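Local coordinates for protein ABC-type amino acid transport system, permease component (Caldanaerobacter subterraneus subsp. tengcongensis MB4, PDB 4YMU) that probably forms the membrane-spanning permease part of an ABC transporter that moves amino acids across the cell membrane, and binds arginine between its helices, at residues L6-Y11 with Y185-I190; A104-A109 with K143-A148; A121-G126 with A130-Y135. All blocks are in the same frame, centred on the assembly; numbering follows the deposited sequence.

Contact 1 of 3, residues L6-Y11 with Y185-I190; sequences LSMVKY and YFEPYI
The backbones approach at Met8 and Pro188, whose CA atoms lie 6.9 Å apart. Here the short N-terminal helix 6-9 packs against the first turn of helix 186-214, the last helix of this all-helical ABC permease chain. Met8 carries its side of the contact alone. Bends at chi2 (44°) and chi3 (55°) curl its chain, which crosses both the Glu187 and Pro188 side chains at about a right angle. Met8 CE presses on Glu187 CG at 3.4 Å, a tight approach, while SD lies against the proline ring, with Pro188 CD 3.9 Å from Met8 SD. In the first helical turn Pro188 costs no backbone bond, and its ring presents a smooth apolar surface. Only the aliphatic part of Glu187 meets Met8. Its carboxylate turns to other partners: OE2 accepts the backbone N-H of Asp4, and OE1 has a weak bond from Gln80 of the second subunit. Phe15 of helix 12-44 touches both Met8 and Pro188, and Ile178 of helix 174-182 also packs on Met8, which leaves the thioether buried among helices. Few backbone bonds hold the turn of helix 6-9; the Lys10 side chain folds back on it, Lys10 NZ donating to Ser7 O at 2.7 Å, in the carbonyl plane on a lone pair, with a C=O...N angle of 121°.

Contact 2 of 3, residues A104-A109 with K143-A148; sequences AEIIRA and KNILPA
Ile106 of helix 87-112 is the bump of this contact, and the hollow it enters lies between Ile145 and Ala148, one turn apart on helix 129-160. The two segments run roughly antiparallel, with 148° between their directions and axes 8.9 Å apart at closest. With CG2 anti to the backbone N, the branch methyl of Ile106 sits between its neighbours: Ile106 CG2 is 4.0 Å from Ile145 CG2 and equally far from Ala148 CB. The longer branch runs on past the small alanine, bringing Ile106 CD1 to 3.5 Å from Ala148 O. Ile145 answers in the other direction. Its CG2 meets Ile106, but its extended branch reaches across to helix 87-112, where Ile145 CD1 lies 4.1 Å from Ile107 CA and also touches the CG2 methyl of Ile107. Helix 129-160 is kinked here: Pro147 has no N-H to give, and Ala148 N bonds only three residues back, to Ile145 O. Charge is kept on another side of helix 87-112: Arg108 grips Glu105 side-on, NE and NH2 each facing one carboxylate oxygen, with Arg108 NH2 to Glu105 OE1 at 2.8 Å, and Lys44 of helix 12-44 makes a salt bridge to Glu105 OE2. A polar tie follows one turn on, where Asn144 ND2 donates to Gly110 O. The same two helices supply Asn98, Ser99, Tyr102, Glu152, Val155, Met156 and Glu159 to the arginine pocket, and the Ile106 side chain is about 7 Å from a bound arginine. With no hydrogen bond between the segments, the fit rests on the shape of branched methyls against a small alanine.

Contact 3 of 3, residues A121-G126 with A130-Y135; sequences AARSLG and AMAMRY
Two alanine methyls nearly abut here: Ala122 CB and Ala132 CB are 3.5 Å apart, closer than methyl groups usually settle, and the two CA atoms are only 5.3 Å from each other. Such an approach between helix 117-124 and the start of helix 129-160 depends on the smallness of both side chains. Arg123 closes one flank with its aliphatic part. Bent at chi2 and chi3 (-62° and -113°), its chain brings Arg123 CD to 4.1 Å from Ala132 CB, while its guanidinium turns to the connection, where NH1 donates to Met127 O. Helix 117-124 ends in a Schellman motif: Gly126 is the C-prime residue, with Gly126 N bonded to Arg123 O at 3.0 Å and Met127 N reaching Ala122 O. Gly126 takes a positive phi (97°), a conformation that glycine adopts readily. On Ala121, Arg123 and Met131 packs basic side-chain surface of another protein chain in the assembly. Glu120-Ala121-Ala122 followed by Gly126 matches the EAA motif of binding-protein-dependent permeases, whose short coupling helix docks on the ATPase subunit.

How the contacts relate
All three contacts join helix to helix without a hydrogen bond between their segments, but in different settings. Contacts 1 and 3 are buried and lie on opposite sides of the chain's centre, their own centres about 59 Å apart. Contact 2 is a surface contact, closest to the middle and near the arginine pocket. Contacts 2 and 3 share helix 129-160, which runs from the arginine pocket to what is probably the coupling helix; their nearest atoms are about 8 Å apart. Chemistry follows place: a thioether on proline and the glutamate chain at 6-11/185-190, beside the second subunit; branched methyls at 104-109/143-148; and alanine methyls flanked by an arginine chain at 121-126/130-135, where another protein of the assembly docks.

Contact 1 of 3, residues L6-Y11 with Y185-I190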
loop_
_atom_site.group_PDB
_atom_site.type_symbol
_atom_site.label_atom_id
_atom_site.label_comp_id
_atom_site.label_asym_id
_atom_site.label_seq_id
_atom_site.Cartn_x
_atom_site.Cartn_y
_atom_site.Cartn_z
ATOM N N LEU C 6 43.270 -4.905 -23.196
ATOM C CA LEU C 6 44.505 -4.320 -22.690
ATOM C C LEU C 6 44.820 -3.028 -23.435
ATOM O O LEU C 6 45.300 -2.057 -22.844
ATOM C CB LEU C 6 45.670 -5.304 -22.823
ATOM C CG LEU C 6 45.581 -6.621 -22.048
ATOM C CD1 LEU C 6 44.708 -7.659 -22.772
ATOM C CD2 LEU C 6 46.975 -7.163 -21.766
ATOM N N SER C 7 44.529 -3.022 -24.734
ATOM C CA SER C 7 44.728 -1.847 -25.578
ATOM C C SER C 7 43.928 -0.671 -25.052
ATOM O O SER C 7 44.268 0.488 -25.289
ATOM C CB SER C 7 44.299 -2.162 -27.008
ATOM O OG SER C 7 43.001 -2.737 -27.021
ATOM N N MET C 8 42.859 -1.002 -24.334
ATOM C CA MET C 8 41.929 -0.040 -23.769
ATOM C C MET C 8 42.497 0.634 -22.525
ATOM O O MET C 8 42.120 1.765 -22.204
ATOM C CB MET C 8 40.624 -0.756 -23.441
ATOM C CG MET C 8 39.364 -0.008 -23.791
ATOM S SD MET C 8 39.363 0.774 -25.400
ATOM C CE MET C 8 39.747 -0.629 -26.446
ATOM N N VAL C 9 43.404 -0.064 -21.836
ATOM C CA VAL C 9 43.976 0.426 -20.574
ATOM C C VAL C 9 44.494 1.860 -20.661
ATOM O O VAL C 9 44.180 2.694 -19.815
ATOM C CB VAL C 9 45.112 -0.492 -20.045
ATOM C CG1 VAL C 9 45.746 0.111 -18.789
ATOM C CG2 VAL C 9 44.588 -1.894 -19.764
ATOM N N LYS C 10 45.260 2.137 -21.712
ATOM C CA LYS C 10 45.896 3.438 -21.917
ATOM C C LYS C 10 44.892 4.574 -22.052
ATOM O O LYS C 10 45.257 5.745 -21.960
ATOM C CB LYS C 10 46.812 3.383 -23.143
ATOM C CG LYS C 10 46.080 3.408 -24.478
ATOM C CD LYS C 10 47.053 3.389 -25.656
ATOM C CE LYS C 10 47.654 2.014 -25.844
ATOM N NZ LYS C 10 46.681 1.038 -26.406
ATOM N N TYR C 11 43.630 4.225 -22.283
ATOM C CA TYR C 11 42.582 5.226 -22.454
ATOM C C TYR C 11 41.846 5.538 -21.149
ATOM O O TYR C 11 40.909 6.349 -21.127
ATOM C CB TYR C 11 41.607 4.789 -23.543
ATOM C CG TYR C 11 42.288 4.687 -24.881
ATOM C CD1 TYR C 11 42.679 5.829 -25.566
ATOM C CD2 TYR C 11 42.555 3.453 -25.451
ATOM C CE1 TYR C 11 43.315 5.749 -26.782
ATOM C CE2 TYR C 11 43.186 3.360 -26.665
ATOM C CZ TYR C 11 43.563 4.512 -27.331
ATOM O OH TYR C 11 44.195 4.423 -28.545
ATOM N N TYR C 185 34.998 -0.328 -31.156
ATOM C CA TYR C 185 33.809 0.191 -30.486
ATOM C C TYR C 185 33.414 -0.702 -29.316
ATOM O O TYR C 185 33.127 -0.207 -28.234
ATOM C CB TYR C 185 32.633 0.263 -31.462
ATOM C CG TYR C 185 32.452 1.597 -32.138
ATOM C CD1 TYR C 185 32.292 2.748 -31.392
ATOM C CD2 TYR C 185 32.425 1.704 -33.534
ATOM C CE1 TYR C 185 32.114 3.980 -32.004
ATOM C CE2 TYR C 185 32.246 2.925 -34.156
ATOM C CZ TYR C 185 32.090 4.063 -33.387
ATOM O OH TYR C 185 31.914 5.296 -33.978
ATOM N N PHE C 186 33.397 -2.011 -29.566
ATOM C CA PHE C 186 33.005 -3.029 -28.598
ATOM C C PHE C 186 33.590 -2.839 -27.207
ATOM O O PHE C 186 32.864 -2.554 -26.250
ATOM C CB PHE C 186 33.406 -4.407 -29.120
ATOM C CG PHE C 186 32.996 -5.539 -28.228
ATOM C CD1 PHE C 186 31.765 -6.159 -28.397
ATOM C CD2 PHE C 186 33.838 -5.993 -27.219
ATOM C CE1 PHE C 186 31.379 -7.214 -27.578
ATOM C CE2 PHE C 186 33.457 -7.049 -26.393
ATOM C CZ PHE C 186 32.228 -7.658 -26.577
ATOM N N GLU C 187 34.901 -3.012 -27.096
ATOM C CA GLU C 187 35.558 -2.983 -25.792
ATOM C C GLU C 187 35.325 -1.693 -24.971
ATOM O O GLU C 187 34.990 -1.771 -23.785
ATOM C CB GLU C 187 37.049 -3.370 -25.903
ATOM C CG GLU C 187 37.661 -3.197 -27.293
ATOM C CD GLU C 187 37.510 -4.420 -28.199
ATOM O OE1 GLU C 187 36.789 -4.337 -29.216
ATOM O OE2 GLU C 187 38.143 -5.459 -27.922
ATOM N N PRO C 188 35.457 -0.506 -25.593
ATOM C CA PRO C 188 35.158 0.689 -24.781
ATOM C C PRO C 188 33.673 0.813 -24.368
ATOM O O PRO C 188 33.371 1.420 -23.346
ATOM C CB PRO C 188 35.570 1.855 -25.700
ATOM C CG PRO C 188 35.516 1.289 -27.062
ATOM C CD PRO C 188 35.930 -0.147 -26.938
ATOM N N TYR C 189 32.764 0.254 -25.161
ATOM C CA TYR C 189 31.358 0.272 -24.810
ATOM C C TYR C 189 31.114 -0.654 -23.625
ATOM O O TYR C 189 30.441 -0.266 -22.680
ATOM C CB TYR C 189 30.472 -0.106 -26.002
ATOM C CG TYR C 189 30.106 1.088 -26.845
ATOM C CD1 TYR C 189 29.658 2.262 -26.253
ATOM C CD2 TYR C 189 30.267 1.068 -28.235
ATOM C CE1 TYR C 189 29.330 3.367 -27.023
ATOM C CE2 TYR C 189 29.958 2.172 -29.016
ATOM C CZ TYR C 189 29.497 3.321 -28.410
ATOM O OH TYR C 189 29.191 4.430 -29.178
ATOM N N ILE C 190 31.653 -1.873 -23.682
ATOM C CA ILE C 190 31.592 -2.772 -22.539
ATOM C C ILE C 190 32.124 -2.077 -21.289
ATOM O O ILE C 190 31.464 -2.062 -20.247
ATOM C CB ILE C 190 32.394 -4.042 -22.773
ATOM C CG1 ILE C 190 31.717 -4.905 -23.839
ATOM C CG2 ILE C 190 32.563 -4.789 -21.481
ATOM C CD1 ILE C 190 30.387 -5.484 -23.425
#

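Contact 2 of 3, residues A104-A109 with K143-A148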
loop_
_atom_site.group_PDB
_atom_site.type_symbol
_atom_site.label_atom_id
_atom_site.label_comp_id
_atom_site.label_asym_id
_atom_site.label_seq_id
_atom_site.Cartn_x
_atom_site.Cartn_y
_atom_site.Cartn_z
ATOM N N ALA C 104 8.532 17.611 -9.589
ATOM C CA ALA C 104 7.252 18.192 -9.208
ATOM C C ALA C 104 6.253 17.083 -8.831
ATOM O O ALA C 104 5.578 17.147 -7.770
ATOM C CB ALA C 104 6.703 19.044 -10.345
ATOM N N GLU C 105 6.171 16.057 -9.682
ATOM C CA GLU C 105 5.285 14.940 -9.349
ATOM C C GLU C 105 5.691 14.237 -8.065
ATOM O O GLU C 105 4.839 13.900 -7.231
ATOM C CB GLU C 105 5.202 13.915 -10.474
ATOM C CG GLU C 105 3.880 13.959 -11.172
ATOM C CD GLU C 105 2.737 14.079 -10.192
ATOM O OE1 GLU C 105 2.389 13.058 -9.534
ATOM O OE2 GLU C 105 2.212 15.216 -10.066
ATOM N N ILE C 106 6.994 14.037 -7.901
ATOM C CA ILE C 106 7.502 13.390 -6.707
ATOM C C ILE C 106 7.049 14.131 -5.442
ATOM O O ILE C 106 6.605 13.511 -4.468
ATOM C CB ILE C 106 9.031 13.267 -6.745
ATOM C CG1 ILE C 106 9.432 11.966 -7.429
ATOM C CG2 ILE C 106 9.625 13.292 -5.346
ATOM C CD1 ILE C 106 10.887 11.953 -7.855
ATOM N N ILE C 107 7.134 15.452 -5.471
ATOM C CA ILE C 107 6.707 16.242 -4.327
ATOM C C ILE C 107 5.216 16.071 -4.058
ATOM O O ILE C 107 4.808 15.787 -2.907
ATOM C CB ILE C 107 7.038 17.724 -4.506
ATOM C CG1 ILE C 107 8.562 17.918 -4.564
ATOM C CG2 ILE C 107 6.376 18.553 -3.399
ATOM C CD1 ILE C 107 8.982 19.360 -4.782
ATOM N N ARG C 108 4.406 16.235 -5.108
ATOM C CA ARG C 108 2.957 16.082 -4.936
ATOM C C ARG C 108 2.583 14.736 -4.313
ATOM O O ARG C 108 1.670 14.648 -3.487
ATOM C CB ARG C 108 2.212 16.261 -6.256
ATOM C CG ARG C 108 0.723 16.448 -6.080
ATOM C CD ARG C 108 -0.028 15.958 -7.297
ATOM N NE ARG C 108 0.413 14.621 -7.686
ATOM C CZ ARG C 108 0.168 13.506 -7.005
ATOM N NH1 ARG C 108 -0.531 13.543 -5.878
ATOM N NH2 ARG C 108 0.630 12.344 -7.453
ATOM N N ALA C 109 3.320 13.697 -4.691
ATOM C CA ALA C 109 2.992 12.357 -4.240
ATOM C C ALA C 109 3.540 12.088 -2.842
ATOM O O ALA C 109 2.988 11.274 -2.105
ATOM C CB ALA C 109 3.517 11.336 -5.209
ATOM N N LYS C 143 10.235 13.408 4.366
ATOM C CA LYS C 143 10.809 12.075 4.515
ATOM C C LYS C 143 10.259 11.136 3.458
ATOM O O LYS C 143 10.873 10.116 3.152
ATOM C CB LYS C 143 10.581 11.504 5.918
ATOM C CG LYS C 143 11.193 12.355 7.027
ATOM C CD LYS C 143 10.806 11.832 8.404
ATOM C CE LYS C 143 10.955 12.896 9.494
ATOM N NZ LYS C 143 10.492 12.387 10.830
ATOM N N ASN C 144 9.098 11.459 2.896
ATOM C CA ASN C 144 8.645 10.666 1.754
ATOM C C ASN C 144 9.424 11.019 0.491
ATOM O O ASN C 144 9.665 10.167 -0.366
ATOM C CB ASN C 144 7.153 10.853 1.485
ATOM C CG ASN C 144 6.282 10.233 2.551
ATOM O OD1 ASN C 144 6.664 9.251 3.197
ATOM N ND2 ASN C 144 5.082 10.782 2.717
ATOM N N ILE C 145 9.837 12.281 0.408
ATOM C CA ILE C 145 10.355 12.868 -0.814
ATOM C C ILE C 145 11.838 12.588 -1.024
ATOM O O ILE C 145 12.245 12.184 -2.121
ATOM C CB ILE C 145 10.115 14.385 -0.816
ATOM C CG1 ILE C 145 8.618 14.684 -0.901
ATOM C CG2 ILE C 145 10.835 15.035 -1.978
ATOM C CD1 ILE C 145 8.254 16.113 -0.536
ATOM N N LEU C 146 12.634 12.806 0.023
ATOM C CA LEU C 146 14.086 12.598 -0.046
ATOM C C LEU C 146 14.535 11.265 -0.674
ATOM O O LEU C 146 15.454 11.249 -1.489
ATOM C CB LEU C 146 14.748 12.792 1.325
ATOM C CG LEU C 146 14.694 14.204 1.918
ATOM C CD1 LEU C 146 15.458 14.270 3.232
ATOM C CD2 LEU C 146 15.206 15.247 0.939
ATOM N N PRO C 147 13.901 10.140 -0.303
ATOM C CA PRO C 147 14.378 8.910 -0.942
ATOM C C PRO C 147 14.029 8.845 -2.427
ATOM O O PRO C 147 14.725 8.165 -3.180
ATOM C CB PRO C 147 13.608 7.809 -0.198
ATOM C CG PRO C 147 13.189 8.418 1.074
ATOM C CD PRO C 147 12.917 9.853 0.753
ATOM N N ALA C 148 12.975 9.537 -2.846
ATOM C CA ALA C 148 12.536 9.430 -4.229
ATOM C C ALA C 148 13.323 10.413 -5.095
ATOM O O ALA C 148 13.455 10.224 -6.307
ATOM C CB ALA C 148 11.029 9.657 -4.348
#

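Contact 3 of 3, residues A121-G126 with A130-Y135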
loop_
_atom_site.group_PDB
_atom_site.type_symbol
_atom_site.label_atom_id
_atom_site.label_comp_id
_atom_site.label_asym_id
_atom_site.label_seq_id
_atom_site.Cartn_x
_atom_site.Cartn_y
_atom_site.Cartn_z
ATOM N N ALA C 121 -6.157 15.504 12.352
ATOM C CA ALA C 121 -5.878 15.796 13.755
ATOM C C ALA C 121 -5.416 17.240 13.888
ATOM O O ALA C 121 -5.881 17.980 14.757
ATOM C CB ALA C 121 -4.827 14.834 14.331
ATOM N N ALA C 122 -4.501 17.638 13.011
ATOM C CA ALA C 122 -3.998 18.999 13.019
ATOM C C ALA C 122 -5.152 20.006 12.966
ATOM O O ALA C 122 -5.262 20.893 13.814
ATOM C CB ALA C 122 -3.072 19.194 11.859
ATOM N N ARG C 123 -6.032 19.837 11.990
ATOM C CA ARG C 123 -7.175 20.722 11.838
ATOM C C ARG C 123 -8.165 20.610 12.993
ATOM O O ARG C 123 -8.783 21.603 13.401
ATOM C CB ARG C 123 -7.877 20.433 10.521
ATOM C CG ARG C 123 -6.960 20.596 9.325
ATOM C CD ARG C 123 -6.459 22.063 9.206
ATOM N NE ARG C 123 -7.015 22.671 8.008
ATOM C CZ ARG C 123 -7.895 23.659 8.028
ATOM N NH1 ARG C 123 -8.287 24.167 9.186
ATOM N NH2 ARG C 123 -8.374 24.144 6.891
ATOM N N SER C 124 -8.329 19.397 13.518
ATOM C CA SER C 124 -9.284 19.201 14.591
ATOM C C SER C 124 -8.869 19.946 15.865
ATOM O O SER C 124 -9.716 20.326 16.682
ATOM C CB SER C 124 -9.481 17.706 14.870
ATOM O OG SER C 124 -10.212 17.108 13.815
ATOM N N LEU C 125 -7.572 20.197 15.991
ATOM C CA LEU C 125 -7.035 20.868 17.153
ATOM C C LEU C 125 -7.073 22.386 16.952
ATOM O O LEU C 125 -6.505 23.147 17.744
ATOM C CB LEU C 125 -5.603 20.398 17.403
ATOM C CG LEU C 125 -5.458 18.956 17.868
ATOM C CD1 LEU C 125 -4.026 18.460 17.706
ATOM C CD2 LEU C 125 -5.922 18.832 19.326
ATOM N N GLY C 126 -7.767 22.817 15.901
ATOM C CA GLY C 126 -7.946 24.234 15.623
ATOM C C GLY C 126 -6.974 24.842 14.609
ATOM O O GLY C 126 -7.174 25.968 14.180
ATOM N N ALA C 130 -2.511 26.161 6.794
ATOM C CA ALA C 130 -1.119 26.611 6.810
ATOM C C ALA C 130 -0.323 26.030 7.976
ATOM O O ALA C 130 0.781 25.507 7.792
ATOM C CB ALA C 130 -1.043 28.138 6.818
ATOM N N MET C 131 -0.873 26.134 9.179
ATOM C CA MET C 131 -0.181 25.629 10.362
ATOM C C MET C 131 -0.026 24.103 10.314
ATOM O O MET C 131 1.016 23.559 10.713
ATOM C CB MET C 131 -0.937 26.034 11.619
ATOM C CG MET C 131 -1.368 27.487 11.616
ATOM S SD MET C 131 -2.527 27.823 12.958
ATOM C CE MET C 131 -1.534 27.190 14.305
ATOM N N ALA C 132 -1.057 23.426 9.810
ATOM C CA ALA C 132 -1.067 21.968 9.723
ATOM C C ALA C 132 0.020 21.569 8.764
ATOM O O ALA C 132 0.737 20.572 8.944
ATOM C CB ALA C 132 -2.426 21.470 9.223
ATOM N N MET C 133 0.135 22.386 7.733
ATOM C CA MET C 133 1.106 22.172 6.690
ATOM C C MET C 133 2.517 22.315 7.236
ATOM O O MET C 133 3.342 21.407 7.101
ATOM C CB MET C 133 0.830 23.154 5.574
ATOM C CG MET C 133 1.032 22.558 4.232
ATOM S SD MET C 133 -0.060 21.208 3.807
ATOM C CE MET C 133 0.680 20.771 2.224
ATOM N N ARG C 134 2.774 23.432 7.906
ATOM C CA ARG C 134 4.102 23.699 8.436
ATOM C C ARG C 134 4.562 22.724 9.524
ATOM O O ARG C 134 5.677 22.201 9.464
ATOM C CB ARG C 134 4.184 25.120 8.982
ATOM C CG ARG C 134 5.456 25.362 9.772
ATOM C CD ARG C 134 5.739 26.833 9.982
ATOM N NE ARG C 134 6.989 27.014 10.716
ATOM C CZ ARG C 134 7.434 28.184 11.158
ATOM N NH1 ARG C 134 6.732 29.288 10.936
ATOM N NH2 ARG C 134 8.583 28.246 11.819
ATOM N N TYR C 135 3.706 22.473 10.514
ATOM C CA TYR C 135 4.143 21.732 11.687
ATOM C C TYR C 135 3.910 20.222 11.615
ATOM O O TYR C 135 4.549 19.469 12.343
ATOM C CB TYR C 135 3.504 22.315 12.938
ATOM C CG TYR C 135 3.767 23.788 13.108
ATOM C CD1 TYR C 135 5.017 24.248 13.502
ATOM C CD2 TYR C 135 2.767 24.723 12.868
ATOM C CE1 TYR C 135 5.269 25.596 13.651
ATOM C CE2 TYR C 135 3.008 26.080 13.013
ATOM C CZ TYR C 135 4.264 26.513 13.408
ATOM O OH TYR C 135 4.520 27.865 13.553
#